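Local structure of alpha-pyrone synthesis polyketide synthase-like Pks18 (Mycobacterium tuberculosis, 1TED) at residues 118-123 and 226-231; 135-140 and 166-171. The protein probably extends medium- and long-chain aliphatic acyl-CoA starters with malonyl-CoA, as a homodimeric type III polyketide synthase, to form tri- and tetraketide alpha-pyrones. All blocks are in the same frame, centred on the assembly; numbering follows the deposited sequence.

Contact 1 of 2, residues 118-123 and 226-231; sequences VDVSKR and DGCAAL
Helix 118-123, which brings Val-120 onto strand 226-231, runs in roughly the same direction as the strand, the two axes crossing at -33° and approaching to 7.4 Å. Ser-121 and Ala-230 make the nearest backbone pair, 5.6 Å between CA atoms, and no hydrogen bond joins the segments. The contact is therefore apolar packing, and Val-120 spreads its two methyls along the strand, CG2 on Cys-228 and CG1 further on, at Ala-229 and Ala-230. With CG1 opposite the backbone N across the CA-CB bond (chi1 177°), that methyl lies against the strand backbone, Val-120 CG1 being 3.8 Å from Ala-230 N and 3.9 Å from the CB methyl of the same alanine. The other branch turns to Cys-228, whose SG sits 3.8 Å from Val-120 CG2. Both Cys-228 and Ala-230 point toward the helix, while Ala-229 between them points away, to Val-350 and Ile-353 of helix 349-361. One strand is thus covered by helices on its two faces, as expected of the layered alpha/beta thiolase fold. Within the sheet, Cys-228 and Ala-230 meet Ile-202 and Val-200 of strand 196-204, and Val-120 also reaches Ala-39 of strand 32-41. At the next helical position the main chain itself does the touching: Ser-121 CA is 4.1 Å from Ala-230 CB. The hydroxyl of Ser-121 is spent within the helix, on Ala-117 O.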
loop_
_atom_site.group_PDB
_atom_site.type_symbol
_atom_site.label_atom_id
_atom_site.label_comp_id
_atom_site.label_asym_id
_atom_site.label_seq_id
_atom_site.Cartn_x
_atom_site.Cartn_y
_atom_site.Cartn_z
ATOM N N VAL A 118 -3.096 -18.084 2.273
ATOM C CA VAL A 118 -2.391 -19.111 1.522
ATOM C C VAL A 118 -3.417 -20.074 0.921
ATOM O O VAL A 118 -3.316 -20.458 -0.243
ATOM C CB VAL A 118 -1.404 -19.883 2.432
ATOM C CG1 VAL A 118 -0.905 -21.151 1.731
ATOM C CG2 VAL A 118 -0.224 -18.975 2.789
ATOM N N ASP A 119 -4.423 -20.439 1.702
ATOM C CA ASP A 119 -5.449 -21.347 1.217
ATOM C C ASP A 119 -6.272 -20.765 0.060
ATOM O O ASP A 119 -6.424 -21.404 -0.980
ATOM C CB ASP A 119 -6.359 -21.755 2.381
ATOM C CG ASP A 119 -7.606 -22.504 1.926
ATOM O OD1 ASP A 119 -7.537 -23.265 0.936
ATOM O OD2 ASP A 119 -8.658 -22.341 2.581
ATOM N N VAL A 120 -6.782 -19.547 0.226
ATOM C CA VAL A 120 -7.603 -18.917 -0.818
ATOM C C VAL A 120 -6.828 -18.667 -2.109
ATOM O O VAL A 120 -7.342 -18.921 -3.200
ATOM C CB VAL A 120 -8.219 -17.598 -0.306
ATOM C CG1 VAL A 120 -9.018 -16.913 -1.409
ATOM C CG2 VAL A 120 -9.118 -17.893 0.887
ATOM N N SER A 121 -5.590 -18.193 -1.974
ATOM C CA SER A 121 -4.713 -17.928 -3.116
ATOM C C SER A 121 -4.557 -19.199 -3.938
ATOM O O SER A 121 -4.586 -19.163 -5.167
ATOM C CB SER A 121 -3.328 -17.463 -2.638
ATOM O OG SER A 121 -3.406 -16.222 -1.954
ATOM N N LYS A 122 -4.384 -20.323 -3.249
ATOM C CA LYS A 122 -4.245 -21.628 -3.911
ATOM C C LYS A 122 -5.523 -21.985 -4.657
ATOM O O LYS A 122 -5.457 -22.497 -5.768
ATOM C CB LYS A 122 -3.967 -22.753 -2.896
ATOM C CG LYS A 122 -2.558 -22.823 -2.348
ATOM C CD LYS A 122 -2.478 -23.930 -1.297
ATOM C CE LYS A 122 -1.095 -24.022 -0.656
ATOM N NZ LYS A 122 -1.075 -25.047 0.437
ATOM N N ARG A 123 -6.678 -21.738 -4.038
ATOM C CA ARG A 123 -7.952 -22.058 -4.677
ATOM C C ARG A 123 -8.141 -21.272 -5.968
ATOM O O ARG A 123 -8.729 -21.786 -6.924
ATOM C CB ARG A 123 -9.141 -21.766 -3.754
ATOM C CG ARG A 123 -9.098 -22.414 -2.383
ATOM C CD ARG A 123 -10.385 -22.129 -1.604
ATOM N NE ARG A 123 -10.248 -22.531 -0.214
ATOM C CZ ARG A 123 -11.261 -22.787 0.605
ATOM N NH1 ARG A 123 -12.513 -22.680 0.180
ATOM N NH2 ARG A 123 -11.020 -23.177 1.850
ATOM N N ASP A 226 -14.915 -11.237 9.164
ATOM C CA ASP A 226 -13.623 -11.686 8.635
ATOM C C ASP A 226 -13.739 -12.412 7.295
ATOM O O ASP A 226 -14.681 -13.166 7.064
ATOM C CB ASP A 226 -12.940 -12.624 9.654
ATOM C CG ASP A 226 -12.515 -11.910 10.933
ATOM O OD1 ASP A 226 -12.952 -10.762 11.173
ATOM O OD2 ASP A 226 -11.740 -12.512 11.709
ATOM N N GLY A 227 -12.769 -12.206 6.414
ATOM C CA GLY A 227 -12.844 -12.875 5.128
ATOM C C GLY A 227 -11.612 -12.716 4.272
ATOM O O GLY A 227 -10.736 -11.906 4.564
ATOM N N CYS A 228 -11.541 -13.502 3.207
ATOM C CA CYS A 228 -10.413 -13.437 2.295
ATOM C C CYS A 228 -10.878 -13.729 0.877
ATOM O O CYS A 228 -11.828 -14.483 0.664
ATOM C CB CYS A 228 -9.341 -14.450 2.709
ATOM S SG CYS A 228 -7.836 -14.385 1.711
ATOM N N ALA A 229 -10.214 -13.116 -0.090
ATOM C CA ALA A 229 -10.553 -13.328 -1.484
ATOM C C ALA A 229 -9.319 -13.069 -2.331
ATOM O O ALA A 229 -8.468 -12.254 -1.976
ATOM C CB ALA A 229 -11.696 -12.404 -1.914
ATOM N N ALA A 230 -9.233 -13.768 -3.454
ATOM C CA ALA A 230 -8.094 -13.623 -4.336
ATOM C C ALA A 230 -8.541 -13.643 -5.791
ATOM O O ALA A 230 -9.543 -14.265 -6.133
ATOM C CB ALA A 230 -7.081 -14.752 -4.073
ATOM N N LEU A 231 -7.793 -12.946 -6.639
ATOM C CA LEU A 231 -8.090 -12.895 -8.067
ATOM C C LEU A 231 -6.801 -13.192 -8.822
ATOM O O LEU A 231 -5.720 -12.831 -8.368
ATOM C CB LEU A 231 -8.566 -11.500 -8.480
ATOM C CG LEU A 231 -9.748 -10.864 -7.762
ATOM C CD1 LEU A 231 -9.869 -9.420 -8.230
ATOM C CD2 LEU A 231 -11.025 -11.643 -8.055
#

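Contact 2 of 2, residues 135-140 and 166-171; sequences IGLLVL and SRVVVN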
loop_
_atom_site.group_PDB
_atom_site.type_symbol
_atom_site.label_atom_id
_atom_site.label_comp_id
_atom_site.label_asym_id
_atom_site.label_seq_id
_atom_site.Cartn_x
_atom_site.Cartn_y
_atom_site.Cartn_z
ATOM N N ILE A 135 3.636 -15.954 -12.918
ATOM C CA ILE A 135 3.042 -15.026 -11.968
ATOM C C ILE A 135 4.069 -13.983 -11.565
ATOM O O ILE A 135 4.897 -14.236 -10.700
ATOM C CB ILE A 135 2.568 -15.770 -10.719
ATOM C CG1 ILE A 135 1.546 -16.836 -11.126
ATOM C CG2 ILE A 135 1.976 -14.796 -9.729
ATOM C CD1 ILE A 135 0.994 -17.630 -9.966
ATOM N N GLY A 136 3.999 -12.806 -12.185
ATOM C CA GLY A 136 4.952 -11.744 -11.891
ATOM C C GLY A 136 4.590 -10.657 -10.882
ATOM O O GLY A 136 5.432 -9.813 -10.559
ATOM N N LEU A 137 3.362 -10.661 -10.378
ATOM C CA LEU A 137 2.943 -9.643 -9.411
ATOM C C LEU A 137 1.958 -10.190 -8.385
ATOM O O LEU A 137 1.057 -10.963 -8.703
ATOM C CB LEU A 137 2.303 -8.446 -10.138
ATOM C CG LEU A 137 1.726 -7.276 -9.329
ATOM C CD1 LEU A 137 2.817 -6.603 -8.509
ATOM C CD2 LEU A 137 1.099 -6.263 -10.279
ATOM N N LEU A 138 2.150 -9.769 -7.148
ATOM C CA LEU A 138 1.299 -10.173 -6.048
ATOM C C LEU A 138 0.877 -8.904 -5.326
ATOM O O LEU A 138 1.724 -8.203 -4.763
ATOM C CB LEU A 138 2.072 -11.072 -5.083
ATOM C CG LEU A 138 1.505 -11.193 -3.667
ATOM C CD1 LEU A 138 0.094 -11.724 -3.711
ATOM C CD2 LEU A 138 2.377 -12.122 -2.857
ATOM N N VAL A 139 -0.417 -8.591 -5.358
ATOM C CA VAL A 139 -0.903 -7.398 -4.667
ATOM C C VAL A 139 -1.686 -7.834 -3.442
ATOM O O VAL A 139 -2.633 -8.628 -3.524
ATOM C CB VAL A 139 -1.801 -6.519 -5.572
ATOM C CG1 VAL A 139 -2.205 -5.247 -4.829
ATOM C CG2 VAL A 139 -1.063 -6.165 -6.844
ATOM N N LEU A 140 -1.285 -7.312 -2.296
ATOM C CA LEU A 140 -1.939 -7.664 -1.047
ATOM C C LEU A 140 -2.580 -6.425 -0.426
ATOM O O LEU A 140 -1.909 -5.420 -0.195
ATOM C CB LEU A 140 -0.905 -8.269 -0.097
ATOM C CG LEU A 140 -1.333 -8.957 1.200
ATOM C CD1 LEU A 140 -1.816 -7.922 2.204
ATOM C CD2 LEU A 140 -2.399 -10.009 0.894
ATOM N N SER A 166 7.150 -9.446 -8.323
ATOM C CA SER A 166 6.958 -8.064 -7.900
ATOM C C SER A 166 5.848 -8.067 -6.864
ATOM O O SER A 166 4.847 -8.768 -7.023
ATOM C CB SER A 166 6.545 -7.192 -9.083
ATOM O OG SER A 166 7.343 -7.488 -10.214
ATOM N N ARG A 167 6.022 -7.294 -5.804
ATOM C CA ARG A 167 5.013 -7.231 -4.755
ATOM C C ARG A 167 4.672 -5.808 -4.364
ATOM O O ARG A 167 5.539 -4.925 -4.346
ATOM C CB ARG A 167 5.477 -8.007 -3.521
ATOM C CG ARG A 167 5.489 -9.514 -3.731
ATOM C CD ARG A 167 6.076 -10.257 -2.535
ATOM N NE ARG A 167 7.531 -10.133 -2.471
ATOM C CZ ARG A 167 8.191 -9.429 -1.556
ATOM N NH1 ARG A 167 7.533 -8.774 -0.608
ATOM N NH2 ARG A 167 9.515 -9.378 -1.602
ATOM N N VAL A 168 3.393 -5.600 -4.063
ATOM C CA VAL A 168 2.872 -4.304 -3.655
ATOM C C VAL A 168 1.849 -4.504 -2.534
ATOM O O VAL A 168 0.872 -5.231 -2.693
ATOM C CB VAL A 168 2.184 -3.588 -4.839
ATOM C CG1 VAL A 168 1.645 -2.230 -4.392
ATOM C CG2 VAL A 168 3.166 -3.421 -5.986
ATOM N N VAL A 169 2.082 -3.865 -1.393
ATOM C CA VAL A 169 1.158 -3.981 -0.272
ATOM C C VAL A 169 0.316 -2.705 -0.156
ATOM O O VAL A 169 0.850 -1.602 -0.026
ATOM C CB VAL A 169 1.915 -4.241 1.046
ATOM C CG1 VAL A 169 0.955 -4.282 2.217
ATOM C CG2 VAL A 169 2.648 -5.548 0.953
ATOM N N VAL A 170 -1.002 -2.879 -0.213
ATOM C CA VAL A 170 -1.955 -1.775 -0.140
ATOM C C VAL A 170 -2.721 -1.762 1.173
ATOM O O VAL A 170 -3.621 -2.576 1.380
ATOM C CB VAL A 170 -2.972 -1.863 -1.285
ATOM C CG1 VAL A 170 -3.992 -0.740 -1.167
ATOM C CG2 VAL A 170 -2.252 -1.789 -2.613
ATOM N N ASN A 171 -2.366 -0.822 2.041
ATOM C CA ASN A 171 -2.993 -0.688 3.344
ATOM C C ASN A 171 -3.847 0.573 3.477
ATOM O O ASN A 171 -3.603 1.582 2.806
ATOM C CB ASN A 171 -1.927 -0.674 4.444
ATOM C CG ASN A 171 -1.156 -1.974 4.530
ATOM O OD1 ASN A 171 -1.727 -3.041 4.770
ATOM N ND2 ASN A 171 0.154 -1.893 4.335
#
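Gly-136 O receives Ser-166 N at 2.8 Å and starts a ladder of five backbone bonds between two parallel strands whose axes diverge by 11°. Ser-166 N approaches this oxygen from above the carbonyl plane, 44° out of it. Ser-166 OG also lies 3.0 Å from Gly-136 O. Further along, Leu-138 uses both backbone groups on this neighbour, its N reaching Ser-166 O at 2.9 Å and its O taking Val-168 N at 3.2 Å. Leu-140 repeats the pattern, with N to Val-168 O at 3.0 Å and O to Val-170 N at 2.7 Å. Leu-137 and Val-139 instead turn their backbone bonds to strand 196-204. Among the side chains, Leu-137 has CG anti to the backbone N and its second torsion near +60° (chi2 62°), and CD1 comes to 3.3 Å from Ser-166 O. Val-139 CG1 meets Val-170 CG2 at 4.1 Å on that same face. On the other face, the aliphatic part of Arg-167 crosses Leu-138, CG against CB, while its NH1 forms a salt bridge with Asp-152 and its NH2 a hydrogen bond with Thr-382 of the second subunit. The pair forms the two strands of a right-handed beta-alpha-beta crossover: helix 151-159 packs on the face of Leu-138 and Arg-167, helix 177-191 on that of Leu-137 and Val-139, and Val-170 touches Val-168 of the second subunit.

How the contacts relate
Contact 2 is nested within the chain loop closed by contact 1, and helix 102-125 is followed in the chain, after a short connection, by strand 135-142. Their centres are 14 Å apart and their nearest atoms about 6 Å, so they do not touch; strand 196-204 lies between strand 135-142 of contact 2 and strand 226-236 of contact 1. Its Val-200 is a shared neighbour, met by Ser-121 and Ala-230 of contact 1 and by Leu-140 of contact 2. Helix 151-159 likewise packs on Ser-121 as well as on Leu-138. Contact 1 is remote from the annotated sites. Contact 2 is nearer: the Val-170 side chain is about 12 Å from that of Cys-175, the probable nucleophile, and also about 12 Å from bound myristic acid.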